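PDB 6XXW: beta-glucuronidase from Dictyoglomus thermophilum, which probably hydrolyses beta-D-glucuronides as a family 2 glycoside hydrolase. Local coordinates for residues Val71-Ile82 against Gln133-Thr144; Glu103-Val111 against Phe121-Asn130. All coordinates share one frame; numbering follows the deposited sequence.

Interaction 1. Residues Val71-Ile82 against Gln133-Thr144; sequences VGRVYYKKSFFI and QENIIEIMVDNT
The carbonyl oxygen of Phe80 is gripped by the partner strand, chiefly by the backbone of Asn135, whose N comes to 2.6 Å from Phe80 O in a somewhat bent bond; Asn135 ND2 adds a weak second one. The same asparagine lays its CB over a face of the Phe80 ring, 3.6 Å from the ring centroid and 18° off the normal, as a CH-pi contact. The ring reaches it because chi1 of 65° puts Phe80 CG between the backbone N and the carbonyl carbon, and its CE1 also packs on Ile137 CB. Asn135 OD1 accepts from Asn130 N and Asn107 ND2, which restrain the amide. On the other face of the sheet Ser79 OG donates to Glu134 OE2 over 2.8 Å, arriving on the anti side of the carboxylate, while Glu134 CA makes an off-centre CH-pi contact with the Phe81 ring. Farther on, the Tyr75 ring meets Met140 through CE2, 3.4 Å from Met140 CG, and the sulfur of that methionine rests against Arg73 CG. Arg73 holds Asp142 by charge alone: OD2 sits over the guanidinium face, 3.5 Å from Arg73 NE, with no N-H aimed at it, and NH1 bridges to Glu44. At the far end Asn143 OD1 takes the N-H of Gly72 almost straight, 2.8 Å from Gly72 N, and Asp142 OD1 accepts from Thr144 N, which makes an Asx turn, and also from Thr144 OG1. On the buried face Val74, Tyr76, Ile137, Ile139 and Val141 pack toward Trp39, Phe41 and Ile182. Paired backbone bonds from Val74 to Phe80 complete a regular antiparallel strand pair in the sugar-binding domain, whose beta-sandwich form is characteristic of family 2 glycosidases.

Interaction 2. Residues Glu103-Val111 against Phe121-Asn130; sequences EVYVNGNLV and FEAEISKFVN
Val111 and Asn109 both lean on the Phe128 ring: Val111 CG1 lies 3.5 Å from Phe128 CD2, and Asn109 CB 3.4 Å from Phe128 CD1, each approaching obliquely. Both come from the same side of the ring plane, with Lys127 CB over the opposite face; Asn109 CG also lies 3.5 Å from Phe128 CD1, its amide turned 30° from the ring. Val111 also sets CB 3.9 Å from Ala123 CB and meets Ile125 CG2 through CG1. Val106 splits its two methyls, CG2 going to Ile125 CG2 and CG1 to Phe128 CB; with CG1 anti to the backbone N (chi1 173°), the branches diverge to these two neighbours. At the other end Val104 CG2 reaches the edge of the Phe121 ring, in its plane, 3.6 Å from Phe121 CE2. A single hydrogen bond crosses, from Asn107 ND2 to Phe128 O at 2.9 Å, with the acceptor lying in the amide plane.

Behind this shell, a type I' turn from Val106 to Asn109 presents these groups. Val106 O accepts both the backbone N and the side-chain ND2 of Asn109, the latter at 3.0 Å, pinning the amide back to the turn. With an alanine here CB would still touch the ring, but Val106 O would probably lose its side-chain donor and Phe128 CD1 the cover of the amide. Asn107 is steadied in turn by strand 134-142, its OD1 accepting from Ile136 N and its ND2 also serving Asn135 OD1. On the other segment, Phe128 N bonds to Ile125 O, curling the chain back to the hairpin. Leu93 of strand 90-99 touches Val104 and Val106. The chemistry implies mainly fitted hydrocarbon surfaces, with one amide-to-carbonyl bond tying the hairpin turn to the loop after strand 121-124.

How the interactions relate
Interaction 1 joins two long neighbouring strands of the sugar-binding domain through their backbones, whereas interaction 2 brings a hairpin against a strand and loop almost wholly through side chains. Each is partly buried, combining enclosed hydrocarbon with more accessible polar groups, but salt-bridge chemistry across the segments appears only in interaction 1. Along the chain, interaction 2 is nested inside the loop that interaction 1 closes. The two share a sheet, strand 134-142 lying beside strand 101-106, where Glu138 O is 2.7 Å from Tyr105 N in a probable hydrogen bond. Asn135 belongs to both settings, tying the end of the 121-130 segment to the strand pair.

Interaction 1. Residues Val71-Ile82 against Gln133-Thr144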
loop_
_atom_site.group_PDB
_atom_site.type_symbol
_atom_site.label_atom_id
_atom_site.label_comp_id
_atom_site.label_asym_id
_atom_site.label_seq_id
_atom_site.Cartn_x
_atom_site.Cartn_y
_atom_site.Cartn_z
ATOM N N VAL A 71 4.587 -3.844 -31.559
ATOM C CA VAL A 71 4.024 -2.916 -32.535
ATOM C C VAL A 71 4.079 -3.592 -33.897
ATOM O O VAL A 71 5.162 -3.961 -34.368
ATOM C CB VAL A 71 4.762 -1.561 -32.586
ATOM C CG1 VAL A 71 4.181 -0.699 -33.699
ATOM C CG2 VAL A 71 4.649 -0.814 -31.256
ATOM N N GLY A 72 2.919 -3.748 -34.526
ATOM C CA GLY A 72 2.845 -4.454 -35.789
ATOM C C GLY A 72 1.588 -5.289 -35.900
ATOM O O GLY A 72 0.588 -4.997 -35.243
ATOM N N ARG A 73 1.636 -6.337 -36.709
ATOM C CA ARG A 73 0.464 -7.145 -37.016
ATOM C C ARG A 73 0.431 -8.396 -36.152
ATOM O O ARG A 73 1.456 -9.044 -35.936
ATOM C CB ARG A 73 0.456 -7.530 -38.499
ATOM C CG ARG A 73 0.198 -6.332 -39.402
ATOM C CD ARG A 73 0.194 -6.687 -40.884
ATOM N NE ARG A 73 0.262 -5.483 -41.709
ATOM C CZ ARG A 73 1.398 -4.944 -42.161
ATOM N NH1 ARG A 73 2.569 -5.493 -41.866
ATOM N NH2 ARG A 73 1.366 -3.848 -42.914
ATOM N N VAL A 74 -0.758 -8.727 -35.651
ATOM C CA VAL A 74 -0.972 -9.983 -34.952
ATOM C C VAL A 74 -2.135 -10.684 -35.643
ATOM O O VAL A 74 -2.900 -10.071 -36.388
ATOM C CB VAL A 74 -1.239 -9.793 -33.443
ATOM C CG1 VAL A 74 -0.118 -8.928 -32.813
ATOM C CG2 VAL A 74 -2.610 -9.171 -33.209
ATOM N N TYR A 75 -2.245 -11.988 -35.412
ATOM C CA TYR A 75 -3.178 -12.829 -36.158
ATOM C C TYR A 75 -3.913 -13.733 -35.185
ATOM O O TYR A 75 -3.280 -14.455 -34.412
ATOM C CB TYR A 75 -2.443 -13.663 -37.219
ATOM C CG TYR A 75 -1.661 -12.796 -38.170
ATOM C CD1 TYR A 75 -0.395 -12.320 -37.828
ATOM C CD2 TYR A 75 -2.196 -12.419 -39.393
ATOM C CE1 TYR A 75 0.319 -11.492 -38.685
ATOM C CE2 TYR A 75 -1.479 -11.600 -40.265
ATOM C CZ TYR A 75 -0.229 -11.141 -39.899
ATOM O OH TYR A 75 0.478 -10.330 -40.760
ATOM N N TYR A 76 -5.240 -13.678 -35.221
ATOM C CA TYR A 76 -6.115 -14.542 -34.440
ATOM C C TYR A 76 -6.715 -15.600 -35.355
ATOM O O TYR A 76 -6.990 -15.325 -36.523
ATOM C CB TYR A 76 -7.244 -13.734 -33.811
ATOM C CG TYR A 76 -6.848 -12.798 -32.691
ATOM C CD1 TYR A 76 -6.252 -11.573 -32.957
ATOM C CD2 TYR A 76 -7.121 -13.128 -31.364
ATOM C CE1 TYR A 76 -5.916 -10.690 -31.916
ATOM C CE2 TYR A 76 -6.786 -12.260 -30.316
ATOM C CZ TYR A 76 -6.190 -11.047 -30.602
ATOM O OH TYR A 76 -5.873 -10.197 -29.568
ATOM N N LYS A 77 -6.922 -16.812 -34.827
ATOM C CA LYS A 77 -7.451 -17.919 -35.622
ATOM C C LYS A 77 -8.388 -18.776 -34.785
ATOM O O LYS A 77 -8.098 -19.054 -33.616
ATOM C CB LYS A 77 -6.322 -18.811 -36.165
ATOM C CG LYS A 77 -6.816 -20.014 -36.972
ATOM C CD LYS A 77 -5.671 -20.713 -37.687
ATOM C CE LYS A 77 -5.671 -22.199 -37.410
ATOM N NZ LYS A 77 -4.421 -22.854 -37.897
ATOM N N LYS A 78 -9.486 -19.231 -35.397
ATOM C CA LYS A 78 -10.453 -20.069 -34.700
ATOM C C LYS A 78 -11.260 -20.873 -35.711
ATOM O O LYS A 78 -11.578 -20.388 -36.799
ATOM C CB LYS A 78 -11.416 -19.241 -33.833
ATOM C CG LYS A 78 -12.220 -20.077 -32.845
ATOM C CD LYS A 78 -12.971 -19.230 -31.841
ATOM C CE LYS A 78 -13.275 -20.035 -30.587
ATOM N NZ LYS A 78 -14.495 -19.535 -29.896
ATOM N N SER A 79 -11.617 -22.091 -35.316
ATOM C CA SER A 79 -12.506 -22.942 -36.099
ATOM C C SER A 79 -13.949 -22.738 -35.665
ATOM O O SER A 79 -14.239 -22.525 -34.482
ATOM C CB SER A 79 -12.150 -24.423 -35.921
ATOM O OG SER A 79 -10.874 -24.721 -36.445
ATOM N N PHE A 80 -14.858 -22.840 -36.629
ATOM C CA PHE A 80 -16.276 -22.789 -36.319
ATOM C C PHE A 80 -17.026 -23.612 -37.353
ATOM O O PHE A 80 -16.548 -23.837 -38.466
ATOM C CB PHE A 80 -16.801 -21.348 -36.259
ATOM C CG PHE A 80 -16.757 -20.618 -37.572
ATOM C CD1 PHE A 80 -15.577 -20.025 -38.018
ATOM C CD2 PHE A 80 -17.897 -20.502 -38.354
ATOM C CE1 PHE A 80 -15.530 -19.346 -39.220
ATOM C CE2 PHE A 80 -17.859 -19.832 -39.571
ATOM C CZ PHE A 80 -16.672 -19.242 -40.002
ATOM N N PHE A 81 -18.203 -24.077 -36.958
ATOM C CA PHE A 81 -19.037 -24.939 -37.781
ATOM C C PHE A 81 -20.300 -24.175 -38.142
ATOM O O PHE A 81 -20.904 -23.533 -37.281
ATOM C CB PHE A 81 -19.378 -26.237 -37.038
ATOM C CG PHE A 81 -18.189 -27.129 -36.809
ATOM C CD1 PHE A 81 -17.330 -26.904 -35.741
ATOM C CD2 PHE A 81 -17.918 -28.180 -37.672
ATOM C CE1 PHE A 81 -16.222 -27.707 -35.534
ATOM C CE2 PHE A 81 -16.812 -28.987 -37.472
ATOM C CZ PHE A 81 -15.964 -28.755 -36.403
ATOM N N ILE A 82 -20.676 -24.215 -39.412
ATOM C CA ILE A 82 -21.900 -23.582 -39.898
ATOM C C ILE A 82 -22.939 -24.678 -40.097
ATOM O O ILE A 82 -22.636 -25.673 -40.763
ATOM C CB ILE A 82 -21.669 -22.818 -41.212
ATOM C CG1 ILE A 82 -20.739 -21.613 -40.992
ATOM C CG2 ILE A 82 -23.018 -22.390 -41.818
ATOM C CD1 ILE A 82 -21.418 -20.424 -40.365
ATOM N N GLN A 133 -19.886 -28.052 -42.076
ATOM C CA GLN A 133 -18.497 -28.467 -41.999
ATOM C C GLN A 133 -17.696 -27.438 -41.214
ATOM O O GLN A 133 -18.190 -26.361 -40.868
ATOM C CB GLN A 133 -17.890 -28.642 -43.392
ATOM C CG GLN A 133 -18.564 -29.690 -44.256
ATOM C CD GLN A 133 -18.159 -29.565 -45.706
ATOM O OE1 GLN A 133 -18.840 -28.913 -46.508
ATOM N NE2 GLN A 133 -17.034 -30.172 -46.054
ATOM N N GLU A 134 -16.435 -27.780 -40.961
ATOM C CA GLU A 134 -15.517 -26.878 -40.278
ATOM C C GLU A 134 -15.162 -25.681 -41.160
ATOM O O GLU A 134 -15.005 -25.800 -42.378
ATOM C CB GLU A 134 -14.239 -27.621 -39.880
ATOM C CG GLU A 134 -13.329 -26.819 -38.944
ATOM C CD GLU A 134 -11.925 -27.393 -38.858
ATOM O OE1 GLU A 134 -11.541 -28.162 -39.767
ATOM O OE2 GLU A 134 -11.209 -27.075 -37.886
ATOM N N ASN A 135 -15.048 -24.518 -40.530
ATOM C CA ASN A 135 -14.589 -23.303 -41.174
ATOM C C ASN A 135 -13.492 -22.695 -40.312
ATOM O O ASN A 135 -13.376 -23.007 -39.126
ATOM C CB ASN A 135 -15.732 -22.312 -41.357
ATOM C CG ASN A 135 -16.804 -22.837 -42.286
ATOM O OD1 ASN A 135 -16.882 -22.438 -43.444
ATOM N ND2 ASN A 135 -17.629 -23.752 -41.783
ATOM N N ILE A 136 -12.677 -21.840 -40.922
ATOM C CA ILE A 136 -11.584 -21.160 -40.229
ATOM C C ILE A 136 -11.775 -19.657 -40.405
ATOM O O ILE A 136 -11.865 -19.168 -41.536
ATOM C CB ILE A 136 -10.207 -21.590 -40.766
ATOM C CG1 ILE A 136 -10.033 -23.108 -40.666
ATOM C CG2 ILE A 136 -9.084 -20.828 -40.064
ATOM C CD1 ILE A 136 -10.168 -23.644 -39.276
ATOM N N ILE A 137 -11.839 -18.927 -39.294
ATOM C CA ILE A 137 -11.790 -17.473 -39.331
ATOM C C ILE A 137 -10.409 -17.027 -38.875
ATOM O O ILE A 137 -9.848 -17.564 -37.905
ATOM C CB ILE A 137 -12.891 -16.829 -38.473
ATOM C CG1 ILE A 137 -12.665 -15.309 -38.435
ATOM C CG2 ILE A 137 -12.909 -17.438 -37.072
ATOM C CD1 ILE A 137 -13.834 -14.524 -37.904
ATOM N N GLU A 138 -9.843 -16.068 -39.590
ATOM C CA GLU A 138 -8.600 -15.446 -39.162
ATOM C C GLU A 138 -8.780 -13.939 -39.195
ATOM O O GLU A 138 -9.365 -13.395 -40.134
ATOM C CB GLU A 138 -7.428 -15.882 -40.044
ATOM C CG GLU A 138 -7.122 -17.372 -39.917
ATOM C CD GLU A 138 -6.077 -17.838 -40.900
ATOM O OE1 GLU A 138 -4.901 -17.964 -40.488
ATOM O OE2 GLU A 138 -6.435 -18.069 -42.081
ATOM N N ILE A 139 -8.301 -13.270 -38.151
ATOM C CA ILE A 139 -8.426 -11.826 -38.036
ATOM C C ILE A 139 -7.034 -11.258 -37.816
ATOM O O ILE A 139 -6.353 -11.631 -36.855
ATOM C CB ILE A 139 -9.385 -11.407 -36.908
ATOM C CG1 ILE A 139 -10.794 -11.930 -37.216
ATOM C CG2 ILE A 139 -9.375 -9.864 -36.743
ATOM C CD1 ILE A 139 -11.807 -11.799 -36.087
ATOM N N MET A 140 -6.596 -10.399 -38.730
ATOM C CA MET A 140 -5.358 -9.663 -38.561
ATOM C C MET A 140 -5.687 -8.329 -37.910
ATOM O O MET A 140 -6.657 -7.665 -38.286
ATOM C CB MET A 140 -4.662 -9.454 -39.914
ATOM C CG MET A 140 -3.288 -8.799 -39.858
ATOM S SD MET A 140 -3.315 -7.002 -39.515
ATOM C CE MET A 140 -4.184 -6.357 -40.950
ATOM N N VAL A 141 -4.878 -7.939 -36.931
ATOM C CA VAL A 141 -5.030 -6.657 -36.251
ATOM C C VAL A 141 -3.665 -5.984 -36.234
ATOM O O VAL A 141 -2.670 -6.616 -35.881
ATOM C CB VAL A 141 -5.565 -6.820 -34.812
ATOM C CG1 VAL A 141 -5.727 -5.456 -34.155
ATOM C CG2 VAL A 141 -6.897 -7.609 -34.800
ATOM N N ASP A 142 -3.624 -4.707 -36.602
ATOM C CA ASP A 142 -2.390 -3.926 -36.657
ATOM C C ASP A 142 -2.566 -2.743 -35.718
ATOM O O ASP A 142 -3.538 -1.992 -35.850
ATOM C CB ASP A 142 -2.119 -3.464 -38.098
ATOM C CG ASP A 142 -0.710 -2.891 -38.303
ATOM O OD1 ASP A 142 -0.063 -2.448 -37.340
ATOM O OD2 ASP A 142 -0.248 -2.866 -39.458
ATOM N N ASN A 143 -1.655 -2.596 -34.746
ATOM C CA ASN A 143 -1.746 -1.508 -33.781
ATOM C C ASN A 143 -0.829 -0.341 -34.125
ATOM O O ASN A 143 -0.673 0.574 -33.308
ATOM C CB ASN A 143 -1.445 -2.015 -32.359
ATOM C CG ASN A 143 -0.040 -2.539 -32.214
ATOM O OD1 ASN A 143 0.680 -2.662 -33.198
ATOM N ND2 ASN A 143 0.368 -2.843 -30.975
ATOM N N THR A 144 -0.236 -0.344 -35.319
ATOM C CA THR A 144 0.651 0.731 -35.743
ATOM C C THR A 144 -0.165 1.995 -35.987
ATOM O O THR A 144 -1.044 2.013 -36.852
ATOM C CB THR A 144 1.385 0.323 -37.019
ATOM O OG1 THR A 144 2.023 -0.945 -36.804
ATOM C CG2 THR A 144 2.444 1.362 -37.379
#

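Interaction 2. Residues Glu103-Val111 against Phe121-Asn130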
loop_
_atom_site.group_PDB
_atom_site.type_symbol
_atom_site.label_atom_id
_atom_site.label_comp_id
_atom_site.label_asym_id
_atom_site.label_seq_id
_atom_site.Cartn_x
_atom_site.Cartn_y
_atom_site.Cartn_z
ATOM N N GLU A 103 -8.156 -6.871 -40.770
ATOM C CA GLU A 103 -8.586 -7.624 -41.944
ATOM C C GLU A 103 -9.160 -8.960 -41.485
ATOM O O GLU A 103 -8.569 -9.625 -40.631
ATOM C CB GLU A 103 -7.419 -7.860 -42.908
ATOM C CG GLU A 103 -6.903 -6.584 -43.585
ATOM C CD GLU A 103 -5.522 -6.771 -44.211
ATOM O OE1 GLU A 103 -4.986 -5.792 -44.764
ATOM O OE2 GLU A 103 -4.969 -7.893 -44.150
ATOM N N VAL A 104 -10.298 -9.358 -42.059
ATOM C CA VAL A 104 -11.017 -10.562 -41.642
ATOM C C VAL A 104 -11.038 -11.561 -42.794
ATOM O O VAL A 104 -11.491 -11.233 -43.899
ATOM C CB VAL A 104 -12.451 -10.248 -41.187
ATOM C CG1 VAL A 104 -13.143 -11.529 -40.744
ATOM C CG2 VAL A 104 -12.449 -9.247 -40.060
ATOM N N TYR A 105 -10.566 -12.779 -42.529
ATOM C CA TYR A 105 -10.518 -13.835 -43.532
ATOM C C TYR A 105 -11.400 -14.997 -43.113
ATOM O O TYR A 105 -11.285 -15.493 -41.989
ATOM C CB TYR A 105 -9.095 -14.347 -43.746
ATOM C CG TYR A 105 -8.122 -13.294 -44.204
ATOM C CD1 TYR A 105 -7.576 -12.385 -43.301
ATOM C CD2 TYR A 105 -7.725 -13.220 -45.539
ATOM C CE1 TYR A 105 -6.671 -11.414 -43.721
ATOM C CE2 TYR A 105 -6.831 -12.253 -45.963
ATOM C CZ TYR A 105 -6.304 -11.360 -45.052
ATOM O OH TYR A 105 -5.412 -10.398 -45.456
ATOM N N VAL A 106 -12.240 -15.461 -44.032
ATOM C CA VAL A 106 -13.059 -16.655 -43.830
ATOM C C VAL A 106 -12.546 -17.709 -44.800
ATOM O O VAL A 106 -12.647 -17.536 -46.023
ATOM C CB VAL A 106 -14.549 -16.363 -44.048
ATOM C CG1 VAL A 106 -15.356 -17.650 -44.006
ATOM C CG2 VAL A 106 -15.051 -15.359 -42.994
ATOM N N ASN A 107 -11.982 -18.795 -44.259
ATOM C CA ASN A 107 -11.352 -19.849 -45.069
ATOM C C ASN A 107 -10.352 -19.266 -46.066
ATOM O O ASN A 107 -10.288 -19.672 -47.231
ATOM C CB ASN A 107 -12.410 -20.695 -45.776
ATOM C CG ASN A 107 -13.320 -21.400 -44.794
ATOM O OD1 ASN A 107 -12.846 -21.977 -43.825
ATOM N ND2 ASN A 107 -14.622 -21.324 -45.019
ATOM N N GLY A 108 -9.557 -18.300 -45.602
ATOM C CA GLY A 108 -8.555 -17.661 -46.429
ATOM C C GLY A 108 -9.052 -16.528 -47.303
ATOM O O GLY A 108 -8.230 -15.858 -47.940
ATOM N N ASN A 109 -10.361 -16.289 -47.357
ATOM C CA ASN A 109 -10.943 -15.244 -48.185
ATOM C C ASN A 109 -11.117 -13.958 -47.386
ATOM O O ASN A 109 -11.768 -13.966 -46.341
ATOM C CB ASN A 109 -12.298 -15.692 -48.713
ATOM C CG ASN A 109 -12.204 -16.913 -49.592
ATOM O OD1 ASN A 109 -11.911 -16.797 -50.777
ATOM N ND2 ASN A 109 -12.440 -18.099 -49.013
ATOM N N LEU A 110 -10.583 -12.849 -47.905
ATOM C CA LEU A 110 -10.771 -11.545 -47.270
ATOM C C LEU A 110 -12.220 -11.094 -47.433
ATOM O O LEU A 110 -12.675 -10.844 -48.553
ATOM C CB LEU A 110 -9.820 -10.525 -47.884
ATOM C CG LEU A 110 -10.114 -9.100 -47.422
ATOM C CD1 LEU A 110 -9.590 -8.909 -45.995
ATOM C CD2 LEU A 110 -9.517 -8.085 -48.394
ATOM N N VAL A 111 -12.952 -10.981 -46.327
ATOM C CA VAL A 111 -14.351 -10.573 -46.391
ATOM C C VAL A 111 -14.563 -9.104 -46.032
ATOM O O VAL A 111 -15.572 -8.518 -46.454
ATOM C CB VAL A 111 -15.242 -11.475 -45.507
ATOM C CG1 VAL A 111 -15.145 -12.927 -45.967
ATOM C CG2 VAL A 111 -14.882 -11.350 -44.021
ATOM N N PHE A 121 -17.438 -3.685 -37.318
ATOM C CA PHE A 121 -17.461 -3.879 -38.758
ATOM C C PHE A 121 -17.916 -5.293 -39.037
ATOM O O PHE A 121 -17.770 -6.184 -38.197
ATOM C CB PHE A 121 -16.095 -3.598 -39.410
ATOM C CG PHE A 121 -14.926 -4.262 -38.718
ATOM C CD1 PHE A 121 -14.404 -3.745 -37.537
ATOM C CD2 PHE A 121 -14.321 -5.374 -39.271
ATOM C CE1 PHE A 121 -13.321 -4.346 -36.912
ATOM C CE2 PHE A 121 -13.243 -5.977 -38.654
ATOM C CZ PHE A 121 -12.735 -5.460 -37.477
ATOM N N GLU A 122 -18.472 -5.492 -40.230
ATOM C CA GLU A 122 -19.081 -6.774 -40.541
ATOM C C GLU A 122 -19.078 -7.005 -42.039
ATOM O O GLU A 122 -18.875 -6.087 -42.834
ATOM C CB GLU A 122 -20.512 -6.860 -39.993
ATOM C CG GLU A 122 -21.471 -5.866 -40.603
ATOM C CD GLU A 122 -22.909 -6.121 -40.186
ATOM O OE1 GLU A 122 -23.130 -6.731 -39.110
ATOM O OE2 GLU A 122 -23.821 -5.716 -40.935
ATOM N N ALA A 123 -19.303 -8.259 -42.417
ATOM C CA ALA A 123 -19.434 -8.602 -43.823
ATOM C C ALA A 123 -20.387 -9.778 -43.936
ATOM O O ALA A 123 -20.548 -10.551 -42.989
ATOM C CB ALA A 123 -18.079 -8.953 -44.441
ATOM N N GLU A 124 -21.022 -9.910 -45.097
ATOM C CA GLU A 124 -21.831 -11.088 -45.377
ATOM C C GLU A 124 -20.912 -12.151 -45.958
ATOM O O GLU A 124 -20.126 -11.858 -46.864
ATOM C CB GLU A 124 -22.977 -10.754 -46.335
ATOM C CG GLU A 124 -24.196 -11.623 -46.117
ATOM C CD GLU A 124 -24.077 -12.966 -46.817
ATOM O OE1 GLU A 124 -23.379 -13.042 -47.849
ATOM O OE2 GLU A 124 -24.689 -13.941 -46.342
ATOM N N ILE A 125 -20.972 -13.368 -45.413
ATOM C CA ILE A 125 -19.928 -14.354 -45.696
ATOM C C ILE A 125 -20.476 -15.667 -46.243
ATOM O O ILE A 125 -19.722 -16.629 -46.408
ATOM C CB ILE A 125 -19.063 -14.629 -44.445
ATOM C CG1 ILE A 125 -19.893 -15.324 -43.351
ATOM C CG2 ILE A 125 -18.431 -13.330 -43.919
ATOM C CD1 ILE A 125 -19.041 -16.025 -42.248
ATOM N N SER A 126 -21.771 -15.724 -46.563
ATOM C CA SER A 126 -22.340 -16.993 -47.020
ATOM C C SER A 126 -21.620 -17.522 -48.260
ATOM O O SER A 126 -21.563 -18.739 -48.470
ATOM C CB SER A 126 -23.837 -16.829 -47.292
ATOM O OG SER A 126 -24.047 -15.898 -48.326
ATOM N N LYS A 127 -21.028 -16.632 -49.060
ATOM C CA LYS A 127 -20.305 -17.058 -50.254
ATOM C C LYS A 127 -19.038 -17.833 -49.923
ATOM O O LYS A 127 -18.509 -18.528 -50.791
ATOM C CB LYS A 127 -19.949 -15.840 -51.116
ATOM N N PHE A 128 -18.538 -17.742 -48.693
ATOM C CA PHE A 128 -17.234 -18.307 -48.375
ATOM C C PHE A 128 -17.263 -19.451 -47.375
ATOM O O PHE A 128 -16.195 -19.991 -47.064
ATOM C CB PHE A 128 -16.303 -17.211 -47.836
ATOM C CG PHE A 128 -16.267 -15.972 -48.686
ATOM C CD1 PHE A 128 -15.529 -15.946 -49.856
ATOM C CD2 PHE A 128 -16.965 -14.836 -48.313
ATOM C CE1 PHE A 128 -15.480 -14.794 -50.648
ATOM C CE2 PHE A 128 -16.924 -13.686 -49.098
ATOM C CZ PHE A 128 -16.179 -13.670 -50.264
ATOM N N VAL A 129 -18.437 -19.843 -46.865
ATOM C CA VAL A 129 -18.510 -20.835 -45.796
ATOM C C VAL A 129 -18.701 -22.228 -46.378
ATOM O O VAL A 129 -19.232 -22.411 -47.479
ATOM C CB VAL A 129 -19.635 -20.506 -44.790
ATOM C CG1 VAL A 129 -19.313 -19.232 -44.006
ATOM C CG2 VAL A 129 -20.962 -20.386 -45.495
ATOM N N ASN A 130 -18.255 -23.222 -45.609
ATOM C CA ASN A 130 -18.516 -24.631 -45.870
ATOM C C ASN A 130 -19.689 -25.038 -44.986
ATOM O O ASN A 130 -19.564 -25.070 -43.758
ATOM C CB ASN A 130 -17.277 -25.470 -45.567
ATOM C CG ASN A 130 -16.031 -24.924 -46.226
ATOM O OD1 ASN A 130 -16.032 -24.653 -47.424
ATOM N ND2 ASN A 130 -14.957 -24.763 -45.451
#